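Local coordinates for protein serine--tRNA ligase, cytoplasmic (Candida albicans, PDB 3QO8) that attaches serine to tRNA(Ser) in two steps, first activating the amino acid with ATP to seryl-adenylate and then transferring it to the acceptor end of the tRNA, at residues L127-T132 with C322-Y327; E134-K137 with A143-T146; S197-K202 with S403-T408; F326-S329 with P333-V336. One frame throughout, in Å; residues are numbered along the deposited sequence.

Interaction 1 of 4, residues L127-T132 with C322-Y327; sequences LVRTWT and CSEEFY
Arg129 on strand 126-131 faces Glu324 on helix 312-329, and the backbones stay well apart: the nearest alpha carbons across the contact, those of Trp131 and Glu324, are 8.8 Å from each other, so long side chains must span the gap. They do so as a salt bridge in which Arg129 NH2 donates to Glu324 OE2 over 2.9 Å, a bent bond that comes from the syn side but tilted out of the carboxylate plane. The guanidinium and carboxylate planes are only 11° apart, yet this is not a symmetric two-pronged pair, because Arg129 NE makes merely weak bonds, 3.3 Å to Glu324 OE1 and 3.2 Å to Glu324 OE2. Arg129 bends at chi3 (-64°), whereas Glu324 runs out straight from CG, and the two chains cross at about a right angle. Val128 CG1 lies over one guanidinium face, offset toward its rim. The buried carboxylate has a second partner: Glu324 OE1 is also hydrogen-bonded to Tyr334 OH. Farther along the strand, Trp131 CZ3 comes obliquely within 4.4 Å of Tyr327 O, at the adenylate-analogue pocket that Trp131 helps line. A classic beta bulge sets Val128 and Arg129 opposite Val336, within helix-on-sheet packing of the class II synthetase catalytic core.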
loop_
_atom_site.group_PDB
_atom_site.type_symbol
_atom_site.label_atom_id
_atom_site.label_comp_id
_atom_site.label_asym_id
_atom_site.label_seq_id
_atom_site.Cartn_x
_atom_site.Cartn_y
_atom_site.Cartn_z
ATOM N N LEU A 127 -3.318 19.970 29.835
ATOM C CA LEU A 127 -4.417 20.452 29.010
ATOM C C LEU A 127 -4.000 21.799 28.462
ATOM O O LEU A 127 -4.016 22.799 29.174
ATOM C CB LEU A 127 -5.726 20.561 29.802
ATOM C CG LEU A 127 -6.909 21.115 28.996
ATOM C CD1 LEU A 127 -7.248 20.218 27.788
ATOM C CD2 LEU A 127 -8.148 21.331 29.866
ATOM N N VAL A 128 -3.581 21.807 27.202
ATOM C CA VAL A 128 -2.974 22.989 26.594
ATOM C C VAL A 128 -4.026 23.987 26.114
ATOM O O VAL A 128 -3.981 25.163 26.462
ATOM C CB VAL A 128 -2.031 22.601 25.421
ATOM C CG1 VAL A 128 -1.499 23.841 24.715
ATOM C CG2 VAL A 128 -0.886 21.740 25.931
ATOM N N ARG A 129 -4.982 23.509 25.328
ATOM C CA ARG A 129 -6.001 24.375 24.753
ATOM C C ARG A 129 -7.244 23.563 24.482
ATOM O O ARG A 129 -7.168 22.352 24.264
ATOM C CB ARG A 129 -5.512 24.981 23.430
ATOM C CG ARG A 129 -4.653 26.220 23.573
ATOM C CD ARG A 129 -4.280 26.810 22.210
ATOM N NE ARG A 129 -3.454 25.908 21.411
ATOM C CZ ARG A 129 -2.137 25.789 21.550
ATOM N NH1 ARG A 129 -1.497 26.505 22.468
ATOM N NH2 ARG A 129 -1.458 24.952 20.779
ATOM N N THR A 130 -8.388 24.234 24.483
ATOM C CA THR A 130 -9.641 23.610 24.084
ATOM C C THR A 130 -10.293 24.502 23.037
ATOM O O THR A 130 -10.108 25.715 23.051
ATOM C CB THR A 130 -10.599 23.437 25.287
ATOM O OG1 THR A 130 -9.946 22.686 26.316
ATOM C CG2 THR A 130 -11.841 22.692 24.866
ATOM N N TRP A 131 -11.046 23.908 22.122
ATOM C CA TRP A 131 -11.762 24.692 21.122
ATOM C C TRP A 131 -13.109 24.060 20.808
ATOM O O TRP A 131 -13.207 22.846 20.667
ATOM C CB TRP A 131 -10.945 24.832 19.827
ATOM C CG TRP A 131 -11.626 25.708 18.803
ATOM C CD1 TRP A 131 -11.581 27.077 18.734
ATOM C CD2 TRP A 131 -12.464 25.281 17.720
ATOM N NE1 TRP A 131 -12.329 27.521 17.667
ATOM C CE2 TRP A 131 -12.876 26.440 17.026
ATOM C CE3 TRP A 131 -12.886 24.028 17.253
ATOM C CZ2 TRP A 131 -13.710 26.385 15.910
ATOM C CZ3 TRP A 131 -13.702 23.974 16.135
ATOM C CH2 TRP A 131 -14.113 25.146 15.482
ATOM N N THR A 132 -14.150 24.882 20.721
ATOM C CA THR A 132 -15.435 24.416 20.218
ATOM C C THR A 132 -15.895 25.291 19.072
ATOM O O THR A 132 -15.610 26.484 19.030
ATOM C CB THR A 132 -16.560 24.408 21.298
ATOM O OG1 THR A 132 -16.598 25.675 21.964
ATOM C CG2 THR A 132 -16.331 23.288 22.309
ATOM N N CYS A 322 -1.180 24.813 12.675
ATOM C CA CYS A 322 -1.696 24.399 11.363
ATOM C C CYS A 322 -2.762 23.308 11.489
ATOM O O CYS A 322 -3.796 23.360 10.827
ATOM C CB CYS A 322 -0.569 23.897 10.438
ATOM S SG CYS A 322 0.354 25.203 9.608
ATOM N N SER A 323 -2.495 22.296 12.305
ATOM C CA SER A 323 -3.488 21.237 12.501
ATOM C C SER A 323 -4.758 21.759 13.189
ATOM O O SER A 323 -5.883 21.371 12.843
ATOM C CB SER A 323 -2.874 20.082 13.282
ATOM O OG SER A 323 -1.858 19.450 12.504
ATOM N N GLU A 324 -4.588 22.632 14.179
ATOM C CA GLU A 324 -5.759 23.211 14.836
ATOM C C GLU A 324 -6.631 23.948 13.822
ATOM O O GLU A 324 -7.853 23.778 13.782
ATOM C CB GLU A 324 -5.325 24.168 15.938
ATOM C CG GLU A 324 -4.636 23.479 17.098
ATOM C CD GLU A 324 -4.335 24.454 18.220
ATOM O OE1 GLU A 324 -5.293 24.938 18.868
ATOM O OE2 GLU A 324 -3.146 24.741 18.444
ATOM N N GLU A 325 -5.998 24.773 13.000
ATOM C CA GLU A 325 -6.727 25.516 11.984
ATOM C C GLU A 325 -7.478 24.558 11.061
ATOM O O GLU A 325 -8.637 24.789 10.709
ATOM C CB GLU A 325 -5.778 26.414 11.186
ATOM C CG GLU A 325 -6.481 27.272 10.152
ATOM C CD GLU A 325 -5.511 28.063 9.263
ATOM O OE1 GLU A 325 -4.287 28.055 9.536
ATOM O OE2 GLU A 325 -5.983 28.681 8.285
ATOM N N PHE A 326 -6.821 23.472 10.672
ATOM C CA PHE A 326 -7.465 22.457 9.845
ATOM C C PHE A 326 -8.743 21.910 10.511
ATOM O O PHE A 326 -9.800 21.853 9.873
ATOM C CB PHE A 326 -6.472 21.326 9.529
ATOM C CG PHE A 326 -7.019 20.262 8.590
ATOM C CD1 PHE A 326 -7.021 20.453 7.218
ATOM C CD2 PHE A 326 -7.528 19.071 9.097
ATOM C CE1 PHE A 326 -7.511 19.473 6.358
ATOM C CE2 PHE A 326 -8.030 18.090 8.248
ATOM C CZ PHE A 326 -8.028 18.293 6.877
ATOM N N TYR A 327 -8.663 21.510 11.784
ATOM C CA TYR A 327 -9.855 20.970 12.455
ATOM C C TYR A 327 -10.912 22.030 12.721
ATOM O O TYR A 327 -12.119 21.758 12.664
ATOM C CB TYR A 327 -9.491 20.141 13.703
ATOM C CG TYR A 327 -8.792 18.911 13.214
ATOM C CD1 TYR A 327 -9.517 17.848 12.710
ATOM C CD2 TYR A 327 -7.408 18.858 13.141
ATOM C CE1 TYR A 327 -8.882 16.734 12.181
ATOM C CE2 TYR A 327 -6.763 17.744 12.612
ATOM C CZ TYR A 327 -7.507 16.693 12.135
ATOM O OH TYR A 327 -6.876 15.589 11.590
#

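Interaction 2 of 4, residues E134-K137 with A143-T146; sequences ENYK and AAAT. With SSA (5'-O-(N-(L-seryl)-sulfamoyl)adenosine), chain D.
A second pocket for the seryl-sulfamoyl adenosine analogue, SSA of chain D, is partly built from this pair of loop segments, where Tyr136 lies against Ala144. Ala144 CB stands 3.6 Å from the centroid of the Tyr136 ring and 3° off its normal, a CH-pi contact centred on the face. Ala144 CA covers the CD1 side of that face, 3.5 Å from Tyr136 CD1. Tyr136 is turned this way with CG anti to its own backbone N (chi1 -163°), and its hydroxyl is hydrogen-bonded to Ile142 O and Glu140 N, polar partners that fix the far end of the ring inside a buried setting. No direct hydrogen bond joins 134-137 to 143-146; two waters do that work, both converging on Ala144 O. One water reaches Glu134 O; the second, bound to Asn135 O, donates to Ala144 O across 2.7 Å. The ligand is met from both segments: Glu134 N donates to sulfamoyl O1S at 3.2 Å with a nearly straight N-H geometry of 167°, while ligand N6 donates a hydrogen bond to Ala145 O over 2.8 Å. Both segments belong to the loop that follows strand 126-131 and precedes helix 154-160; Pro333, just before strand 334-338, packs on both Tyr136 and Ala144, and Asn418 near the end of helix 408-419 bonds to Ala144 N.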
loop_
_atom_site.group_PDB
_atom_site.type_symbol
_atom_site.label_atom_id
_atom_site.label_comp_id
_atom_site.label_asym_id
_atom_site.label_seq_id
_atom_site.Cartn_x
_atom_site.Cartn_y
_atom_site.Cartn_z
ATOM N N GLU A 134 -18.828 27.176 16.594
ATOM C CA GLU A 134 -19.919 28.111 16.834
ATOM C C GLU A 134 -21.215 27.348 17.068
ATOM O O GLU A 134 -21.452 26.308 16.458
ATOM C CB GLU A 134 -20.057 29.039 15.623
ATOM C CG GLU A 134 -21.196 30.039 15.685
ATOM C CD GLU A 134 -21.291 30.888 14.424
ATOM O OE1 GLU A 134 -20.411 30.753 13.543
ATOM O OE2 GLU A 134 -22.244 31.688 14.312
ATOM N N ASN A 135 -22.053 27.864 17.955
ATOM C CA ASN A 135 -23.326 27.219 18.256
ATOM C C ASN A 135 -23.163 25.832 18.859
ATOM O O ASN A 135 -24.068 25.006 18.792
ATOM C CB ASN A 135 -24.208 27.149 17.008
ATOM C CG ASN A 135 -24.593 28.519 16.495
ATOM O OD1 ASN A 135 -25.006 29.391 17.265
ATOM N ND2 ASN A 135 -24.455 28.723 15.185
ATOM N N TYR A 136 -22.003 25.577 19.447
ATOM C CA TYR A 136 -21.802 24.348 20.200
ATOM C C TYR A 136 -21.413 24.714 21.620
ATOM O O TYR A 136 -20.269 25.087 21.905
ATOM C CB TYR A 136 -20.743 23.458 19.558
ATOM C CG TYR A 136 -20.777 22.026 20.048
ATOM C CD1 TYR A 136 -21.938 21.258 19.945
ATOM C CD2 TYR A 136 -19.648 21.437 20.606
ATOM C CE1 TYR A 136 -21.970 19.932 20.388
ATOM C CE2 TYR A 136 -19.669 20.113 21.052
ATOM C CZ TYR A 136 -20.827 19.369 20.935
ATOM O OH TYR A 136 -20.839 18.067 21.379
ATOM N N LYS A 137 -22.395 24.584 22.495
ATOM C CA LYS A 137 -22.321 25.038 23.873
ATOM C C LYS A 137 -21.168 24.382 24.620
ATOM O O LYS A 137 -20.340 25.055 25.222
ATOM C CB LYS A 137 -23.659 24.727 24.546
ATOM C CG LYS A 137 -23.805 25.159 25.982
ATOM C CD LYS A 137 -25.235 24.888 26.456
ATOM C CE LYS A 137 -26.253 25.556 25.530
ATOM N NZ LYS A 137 -27.668 25.206 25.866
ATOM N N ALA A 143 -24.208 16.111 18.094
ATOM C CA ALA A 143 -23.358 16.329 16.927
ATOM C C ALA A 143 -23.040 17.817 16.816
ATOM O O ALA A 143 -23.943 18.641 16.698
ATOM C CB ALA A 143 -24.057 15.831 15.669
ATOM N N ALA A 144 -21.758 18.167 16.845
ATOM C CA ALA A 144 -21.379 19.574 16.942
ATOM C C ALA A 144 -21.882 20.443 15.784
ATOM O O ALA A 144 -22.301 21.583 15.987
ATOM C CB ALA A 144 -19.863 19.714 17.106
ATOM N N ALA A 145 -21.857 19.901 14.573
ATOM C CA ALA A 145 -22.142 20.701 13.396
ATOM C C ALA A 145 -23.633 20.873 13.141
ATOM O O ALA A 145 -24.055 21.873 12.575
ATOM C CB ALA A 145 -21.446 20.096 12.160
ATOM N N THR A 146 -24.429 19.895 13.542
ATOM C CA THR A 146 -25.849 19.905 13.210
ATOM C C THR A 146 -26.750 20.187 14.407
ATOM O O THR A 146 -27.923 20.545 14.244
ATOM C CB THR A 146 -26.284 18.560 12.620
ATOM O OG1 THR A 146 -26.118 17.543 13.613
ATOM C CG2 THR A 146 -25.448 18.221 11.392
HETATM N N10 SSA D . -17.343 30.938 11.635
HETATM C CA SSA D . -18.220 30.297 10.673
HETATM C CB SSA D . -17.500 30.211 9.331
HETATM O OG SSA D . -18.310 29.512 8.379
HETATM C C9 SSA D . -18.581 28.919 11.159
HETATM O O9 SSA D . -19.352 28.219 10.524
HETATM N N8 SSA D . -18.011 28.519 12.295
HETATM S S1 SSA D . -18.175 27.012 12.824
HETATM O O1S SSA D . -17.221 26.782 13.873
HETATM O O2S SSA D . -19.514 26.812 13.313
HETATM O "O5'" SSA D . -17.925 26.043 11.654
HETATM C "C5'" SSA D . -16.606 25.675 11.255
HETATM C "C4'" SSA D . -16.688 25.073 9.856
HETATM O "O4'" SSA D . -17.264 23.765 9.891
HETATM C "C3'" SSA D . -17.580 25.899 8.943
HETATM O "O3'" SSA D . -16.803 26.788 8.136
HETATM C "C2'" SSA D . -18.289 24.885 8.074
HETATM O "O2'" SSA D . -17.578 24.708 6.852
HETATM C "C1'" SSA D . -18.239 23.589 8.859
HETATM N N9 SSA D . -19.590 23.372 9.427
HETATM C C8 SSA D . -19.976 23.562 10.702
HETATM N N7 SSA D . -21.295 23.264 10.798
HETATM C C5 SSA D . -21.728 22.893 9.573
HETATM C C6 SSA D . -22.954 22.481 9.067
HETATM N N6 SSA D . -24.049 22.387 9.866
HETATM N N1 SSA D . -23.046 22.177 7.752
HETATM C C2 SSA D . -21.980 22.257 6.944
HETATM N N3 SSA D . -20.786 22.648 7.407
HETATM C C4 SSA D . -20.643 22.972 8.715
HETATM O O HOH W 1 -20.972 23.909 15.336
HETATM O O HOH W 2 -24.379 22.281 17.574
#

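Interaction 3 of 4, residues S197-K202 with S403-T408; sequences SFLSSK and STLSAT. With SSA (5'-O-(N-(L-seryl)-sulfamoyl)adenosine), chain B.
Leu405 meets Leu199 and Phe198 in a purely apolar contact, with no hydrogen bond between the segments. The two leucines reach toward each other tip to tip: Leu405 CD2 sits 3.8 Å from Leu199 CG and 3.9 Å from Leu199 CD1, while Leu405 CD1 approaches Leu199 CD2. Having CG anti to the backbone N (chi1 -179°) extends Leu405 toward the helix, so that its other branch, CD1, also comes 4.2 Å from Phe198 CE2, obliquely to that ring. Polar contacts on the strand side run to the ligand and along the chain. Ser403 OG donates to Thr404 O from above the carbonyl plane, and Thr404 OG1 donates to the seryl OG of SSA of chain B across 2.6 Å. Ligand packing is the third kind, with Ala407 CB 3.4 Å from ribose C1'. Thr404 thus points its hydroxyl at the bound serine moiety, consistent with a role in binding serine, while the neighbouring Leu405 serves the hydrophobic core. At 405 the chain turns between strands 399-404 and 406-407, and Leu405 and Ser406 form a classic beta bulge opposite Ile301 of strand 297-307; helix 183-200 covers this corner, and Phe326 of helix 312-329 packs on both Leu405 and, edge-to-face, Phe198.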
loop_
_atom_site.group_PDB
_atom_site.type_symbol
_atom_site.label_atom_id
_atom_site.label_comp_id
_atom_site.label_asym_id
_atom_site.label_seq_id
_atom_site.Cartn_x
_atom_site.Cartn_y
_atom_site.Cartn_z
ATOM N N SER A 197 -4.174 20.635 -0.368
ATOM C CA SER A 197 -4.407 22.005 -0.816
ATOM C C SER A 197 -4.176 22.965 0.337
ATOM O O SER A 197 -3.543 24.022 0.177
ATOM C CB SER A 197 -5.835 22.161 -1.340
ATOM O OG SER A 197 -6.064 23.479 -1.799
ATOM N N PHE A 198 -4.682 22.571 1.506
ATOM C CA PHE A 198 -4.556 23.357 2.733
ATOM C C PHE A 198 -3.087 23.612 3.073
ATOM O O PHE A 198 -2.687 24.747 3.320
ATOM C CB PHE A 198 -5.249 22.610 3.879
ATOM C CG PHE A 198 -5.205 23.326 5.207
ATOM C CD1 PHE A 198 -6.179 24.265 5.544
ATOM C CD2 PHE A 198 -4.219 23.028 6.131
ATOM C CE1 PHE A 198 -6.145 24.915 6.774
ATOM C CE2 PHE A 198 -4.178 23.673 7.375
ATOM C CZ PHE A 198 -5.151 24.612 7.695
ATOM N N LEU A 199 -2.278 22.558 3.076
ATOM C CA LEU A 199 -0.867 22.716 3.420
ATOM C C LEU A 199 -0.086 23.396 2.301
ATOM O O LEU A 199 0.831 24.179 2.556
ATOM C CB LEU A 199 -0.234 21.372 3.775
ATOM C CG LEU A 199 -0.657 20.732 5.103
ATOM C CD1 LEU A 199 0.055 19.391 5.284
ATOM C CD2 LEU A 199 -0.376 21.673 6.299
ATOM N N SER A 200 -0.450 23.099 1.058
ATOM C CA SER A 200 0.220 23.712 -0.084
ATOM C C SER A 200 0.057 25.244 -0.035
ATOM O O SER A 200 0.979 25.994 -0.364
ATOM C CB SER A 200 -0.312 23.121 -1.400
ATOM O OG SER A 200 0.017 23.948 -2.494
ATOM N N SER A 201 -1.114 25.704 0.399
ATOM C CA SER A 201 -1.367 27.137 0.527
ATOM C C SER A 201 -0.486 27.762 1.596
ATOM O O SER A 201 -0.332 28.976 1.643
ATOM C CB SER A 201 -2.835 27.398 0.881
ATOM O OG SER A 201 -3.660 27.173 -0.244
ATOM N N LYS A 202 0.060 26.932 2.475
ATOM C CA LYS A 202 0.918 27.416 3.547
ATOM C C LYS A 202 2.396 27.233 3.225
ATOM O O LYS A 202 3.246 27.362 4.097
ATOM C CB LYS A 202 0.581 26.705 4.849
ATOM C CG LYS A 202 -0.752 27.115 5.421
ATOM C CD LYS A 202 -1.080 26.332 6.660
ATOM C CE LYS A 202 -2.404 26.785 7.215
ATOM N NZ LYS A 202 -2.363 28.237 7.553
ATOM N N SER A 403 4.102 16.181 12.285
ATOM C CA SER A 403 2.777 16.287 12.877
ATOM C C SER A 403 1.722 15.763 11.922
ATOM O O SER A 403 1.729 16.085 10.735
ATOM C CB SER A 403 2.467 17.733 13.278
ATOM O OG SER A 403 1.110 17.870 13.695
ATOM N N THR A 404 0.810 14.950 12.435
ATOM C CA THR A 404 -0.342 14.583 11.641
ATOM C C THR A 404 -1.029 15.864 11.171
ATOM O O THR A 404 -1.159 16.806 11.939
ATOM C CB THR A 404 -1.360 13.810 12.480
ATOM O OG1 THR A 404 -0.686 12.800 13.243
ATOM C CG2 THR A 404 -2.426 13.188 11.583
ATOM N N LEU A 405 -1.455 15.913 9.913
ATOM C CA LEU A 405 -2.484 16.879 9.555
ATOM C C LEU A 405 -3.823 16.155 9.642
ATOM O O LEU A 405 -4.654 16.490 10.472
ATOM C CB LEU A 405 -2.288 17.487 8.158
ATOM C CG LEU A 405 -3.408 18.504 7.878
ATOM C CD1 LEU A 405 -3.170 19.819 8.636
ATOM C CD2 LEU A 405 -3.613 18.766 6.407
ATOM N N SER A 406 -4.023 15.143 8.800
ATOM C CA SER A 406 -5.225 14.313 8.902
ATOM C C SER A 406 -4.962 12.858 8.562
ATOM O O SER A 406 -4.539 12.549 7.449
ATOM C CB SER A 406 -6.351 14.843 8.009
ATOM O OG SER A 406 -7.499 13.996 8.077
ATOM N N ALA A 407 -5.184 11.977 9.535
ATOM C CA ALA A 407 -5.321 10.556 9.260
ATOM C C ALA A 407 -6.755 10.409 8.777
ATOM O O ALA A 407 -7.696 10.599 9.544
ATOM C CB ALA A 407 -5.088 9.749 10.516
ATOM N N THR A 408 -6.937 10.122 7.493
ATOM C CA THR A 408 -8.223 10.430 6.875
ATOM C C THR A 408 -9.386 9.530 7.331
ATOM O O THR A 408 -10.492 10.021 7.583
ATOM C CB THR A 408 -8.123 10.472 5.323
ATOM O OG1 THR A 408 -7.689 9.197 4.843
ATOM C CG2 THR A 408 -7.084 11.534 4.881
HETATM N N10 SSA B . 4.182 10.600 11.926
HETATM C CA SSA B . 3.460 10.791 13.182
HETATM C CB SSA B . 2.557 12.020 13.085
HETATM O OG SSA B . 1.456 11.767 12.190
HETATM C C9 SSA B . 2.641 9.574 13.506
HETATM O O9 SSA B . 2.545 8.638 12.720
HETATM N N8 SSA B . 2.029 9.580 14.686
HETATM S S1 SSA B . 0.883 8.532 15.080
HETATM O O1S SSA B . 1.379 7.200 15.275
HETATM O O2S SSA B . 0.244 8.993 16.268
HETATM O "O5'" SSA B . -0.195 8.511 13.979
HETATM C "C5'" SSA B . -0.798 9.710 13.523
HETATM C "C4'" SSA B . -2.318 9.525 13.475
HETATM O "O4'" SSA B . -2.728 8.461 12.609
HETATM C "C3'" SSA B . -2.934 9.171 14.811
HETATM O "O3'" SSA B . -3.041 10.346 15.628
HETATM C "C2'" SSA B . -4.279 8.609 14.367
HETATM O "O2'" SSA B . -5.189 9.679 14.047
HETATM C "C1'" SSA B . -3.942 7.879 13.067
HETATM N N9 SSA B . -3.732 6.440 13.326
HETATM C C8 SSA B . -2.716 5.879 14.001
HETATM N N7 SSA B . -2.901 4.541 14.026
HETATM C C5 SSA B . -4.037 4.280 13.353
HETATM C C6 SSA B . -4.711 3.114 13.045
HETATM N N6 SSA B . -4.207 1.934 13.468
HETATM N N1 SSA B . -5.857 3.178 12.329
HETATM C C2 SSA B . -6.340 4.358 11.920
HETATM N N3 SSA B . -5.702 5.503 12.195
HETATM C C4 SSA B . -4.560 5.482 12.921
#

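Interaction 4 of 4, residues F326-S329 with P333-V336; sequences FYQS and PYRV. With SSA (5'-O-(N-(L-seryl)-sulfamoyl)adenosine), chain D.
Gln328 meets the Tyr334 ring along its edge, and its chain can be followed outward from the helix. CB leaves the backbone with CG placed anti to the carbonyl carbon (chi1 -71°), which swings the chain toward the strand. CG then lies in the plane of the Tyr334 ring at its edge, 3.8 Å from Tyr334 CE2 and 3.6 Å from Tyr334 OH. CD comes next, 3.7 Å from the same hydroxyl, and at the tip NE2 donates to Tyr334 OH over 2.9 Å. The N-H...O angle is almost straight at 175°, the hydroxyl lies in the amide plane, and amide and ring are nearly coplanar, 16° apart. Beside it, Tyr327 CB rests 4.0 Å from Tyr334 CD2, adding an apolar touch. Within the helix end, Ser329 OG donates to Phe326 O, and the chain reaches the pocket of SSA of chain D, where Gln328 O is 3.4 Å from ligand C5'. Accepting from the Gln328 amide adds to the phenol's bond to the carboxylate of Glu324, so two partners grip the buried hydroxyl. The chemistry implies a short hydrogen-bonded chain, one that would fix the rotation of the amide and keep it close to the plane of the ring.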
loop_
_atom_site.group_PDB
_atom_site.type_symbol
_atom_site.label_atom_id
_atom_site.label_comp_id
_atom_site.label_asym_id
_atom_site.label_seq_id
_atom_site.Cartn_x
_atom_site.Cartn_y
_atom_site.Cartn_z
ATOM N N PHE A 326 -6.821 23.472 10.672
ATOM C CA PHE A 326 -7.465 22.457 9.845
ATOM C C PHE A 326 -8.743 21.910 10.511
ATOM O O PHE A 326 -9.800 21.853 9.873
ATOM C CB PHE A 326 -6.472 21.326 9.529
ATOM C CG PHE A 326 -7.019 20.262 8.590
ATOM C CD1 PHE A 326 -7.021 20.453 7.218
ATOM C CD2 PHE A 326 -7.528 19.071 9.097
ATOM C CE1 PHE A 326 -7.511 19.473 6.358
ATOM C CE2 PHE A 326 -8.030 18.090 8.248
ATOM C CZ PHE A 326 -8.028 18.293 6.877
ATOM N N TYR A 327 -8.663 21.510 11.784
ATOM C CA TYR A 327 -9.855 20.970 12.455
ATOM C C TYR A 327 -10.912 22.030 12.721
ATOM O O TYR A 327 -12.119 21.758 12.664
ATOM C CB TYR A 327 -9.491 20.141 13.703
ATOM C CG TYR A 327 -8.792 18.911 13.214
ATOM C CD1 TYR A 327 -9.517 17.848 12.710
ATOM C CD2 TYR A 327 -7.408 18.858 13.141
ATOM C CE1 TYR A 327 -8.882 16.734 12.181
ATOM C CE2 TYR A 327 -6.763 17.744 12.612
ATOM C CZ TYR A 327 -7.507 16.693 12.135
ATOM O OH TYR A 327 -6.876 15.589 11.590
ATOM N N GLN A 328 -10.467 23.252 12.977
ATOM C CA GLN A 328 -11.422 24.343 13.115
ATOM C C GLN A 328 -12.204 24.518 11.821
ATOM O O GLN A 328 -13.414 24.767 11.842
ATOM C CB GLN A 328 -10.711 25.642 13.475
ATOM C CG GLN A 328 -10.171 25.635 14.876
ATOM C CD GLN A 328 -9.589 26.966 15.256
ATOM O OE1 GLN A 328 -9.934 27.987 14.667
ATOM N NE2 GLN A 328 -8.700 26.968 16.246
ATOM N N SER A 329 -11.510 24.366 10.697
ATOM C CA SER A 329 -12.122 24.551 9.380
ATOM C C SER A 329 -13.155 23.461 9.087
ATOM O O SER A 329 -14.059 23.646 8.272
ATOM C CB SER A 329 -11.048 24.588 8.285
ATOM O OG SER A 329 -10.702 23.284 7.851
ATOM N N PRO A 333 -14.918 19.961 17.360
ATOM C CA PRO A 333 -14.412 20.394 18.671
ATOM C C PRO A 333 -13.201 19.553 19.029
ATOM O O PRO A 333 -13.178 18.382 18.670
ATOM C CB PRO A 333 -15.562 20.059 19.645
ATOM C CG PRO A 333 -16.743 19.709 18.798
ATOM C CD PRO A 333 -16.201 19.240 17.468
ATOM N N TYR A 334 -12.216 20.122 19.720
ATOM C CA TYR A 334 -11.036 19.347 20.082
ATOM C C TYR A 334 -10.371 19.917 21.318
ATOM O O TYR A 334 -10.727 20.997 21.777
ATOM C CB TYR A 334 -10.024 19.306 18.919
ATOM C CG TYR A 334 -9.502 20.681 18.548
ATOM C CD1 TYR A 334 -8.483 21.279 19.276
ATOM C CD2 TYR A 334 -10.044 21.386 17.475
ATOM C CE1 TYR A 334 -8.019 22.566 18.954
ATOM C CE2 TYR A 334 -9.585 22.664 17.141
ATOM C CZ TYR A 334 -8.582 23.246 17.892
ATOM O OH TYR A 334 -8.133 24.501 17.568
ATOM N N ARG A 335 -9.408 19.179 21.854
ATOM C CA ARG A 335 -8.480 19.729 22.826
ATOM C C ARG A 335 -7.063 19.367 22.403
ATOM O O ARG A 335 -6.852 18.361 21.730
ATOM C CB ARG A 335 -8.759 19.182 24.229
ATOM C CG ARG A 335 -8.644 17.668 24.351
ATOM C CD ARG A 335 -8.850 17.213 25.813
ATOM N NE ARG A 335 -8.573 15.786 25.985
ATOM C CZ ARG A 335 -8.970 15.057 27.030
ATOM N NH1 ARG A 335 -9.668 15.612 28.009
ATOM N NH2 ARG A 335 -8.665 13.764 27.097
ATOM N N VAL A 336 -6.106 20.201 22.784
ATOM C CA VAL A 336 -4.682 19.906 22.579
ATOM C C VAL A 336 -4.060 19.574 23.932
ATOM O O VAL A 336 -4.230 20.322 24.915
ATOM C CB VAL A 336 -3.962 21.109 21.960
ATOM C CG1 VAL A 336 -2.457 20.825 21.800
ATOM C CG2 VAL A 336 -4.583 21.451 20.604
HETATM N N10 SSA D . -17.343 30.938 11.635
HETATM C CA SSA D . -18.220 30.297 10.673
HETATM C CB SSA D . -17.500 30.211 9.331
HETATM O OG SSA D . -18.310 29.512 8.379
HETATM C C9 SSA D . -18.581 28.919 11.159
HETATM O O9 SSA D . -19.352 28.219 10.524
HETATM N N8 SSA D . -18.011 28.519 12.295
HETATM S S1 SSA D . -18.175 27.012 12.824
HETATM O O1S SSA D . -17.221 26.782 13.873
HETATM O O2S SSA D . -19.514 26.812 13.313
HETATM O "O5'" SSA D . -17.925 26.043 11.654
HETATM C "C5'" SSA D . -16.606 25.675 11.255
HETATM C "C4'" SSA D . -16.688 25.073 9.856
HETATM O "O4'" SSA D . -17.264 23.765 9.891
HETATM C "C3'" SSA D . -17.580 25.899 8.943
HETATM O "O3'" SSA D . -16.803 26.788 8.136
HETATM C "C2'" SSA D . -18.289 24.885 8.074
HETATM O "O2'" SSA D . -17.578 24.708 6.852
HETATM C "C1'" SSA D . -18.239 23.589 8.859
HETATM N N9 SSA D . -19.590 23.372 9.427
HETATM C C8 SSA D . -19.976 23.562 10.702
HETATM N N7 SSA D . -21.295 23.264 10.798
HETATM C C5 SSA D . -21.728 22.893 9.573
HETATM C C6 SSA D . -22.954 22.481 9.067
HETATM N N6 SSA D . -24.049 22.387 9.866
HETATM N N1 SSA D . -23.046 22.177 7.752
HETATM C C2 SSA D . -21.980 22.257 6.944
HETATM N N3 SSA D . -20.786 22.648 7.407
HETATM C C4 SSA D . -20.643 22.972 8.715
#

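In the fold
Interactions 1 and 4 sit 4 Å apart between centres and both join helix 312-329 to neighbouring antiparallel strands, 126-131 and 334-338; the first is partly buried and relies on charge, the second is buried and relies on a neutral hydrogen bond. Interaction 3, also buried, is all hydrocarbon and packs near the same helix, tied to it through Tyr327 OH to Leu405 O and a salt bridge from Lys202 to Glu325. Interaction 2 is a loop contact farthest from the chain's centre, buried yet bridged by water, and meets interaction 4 through Pro333. Interactions 2 and 4, with Trp131 of interaction 1, border one bound analogue; interaction 3 touches the other.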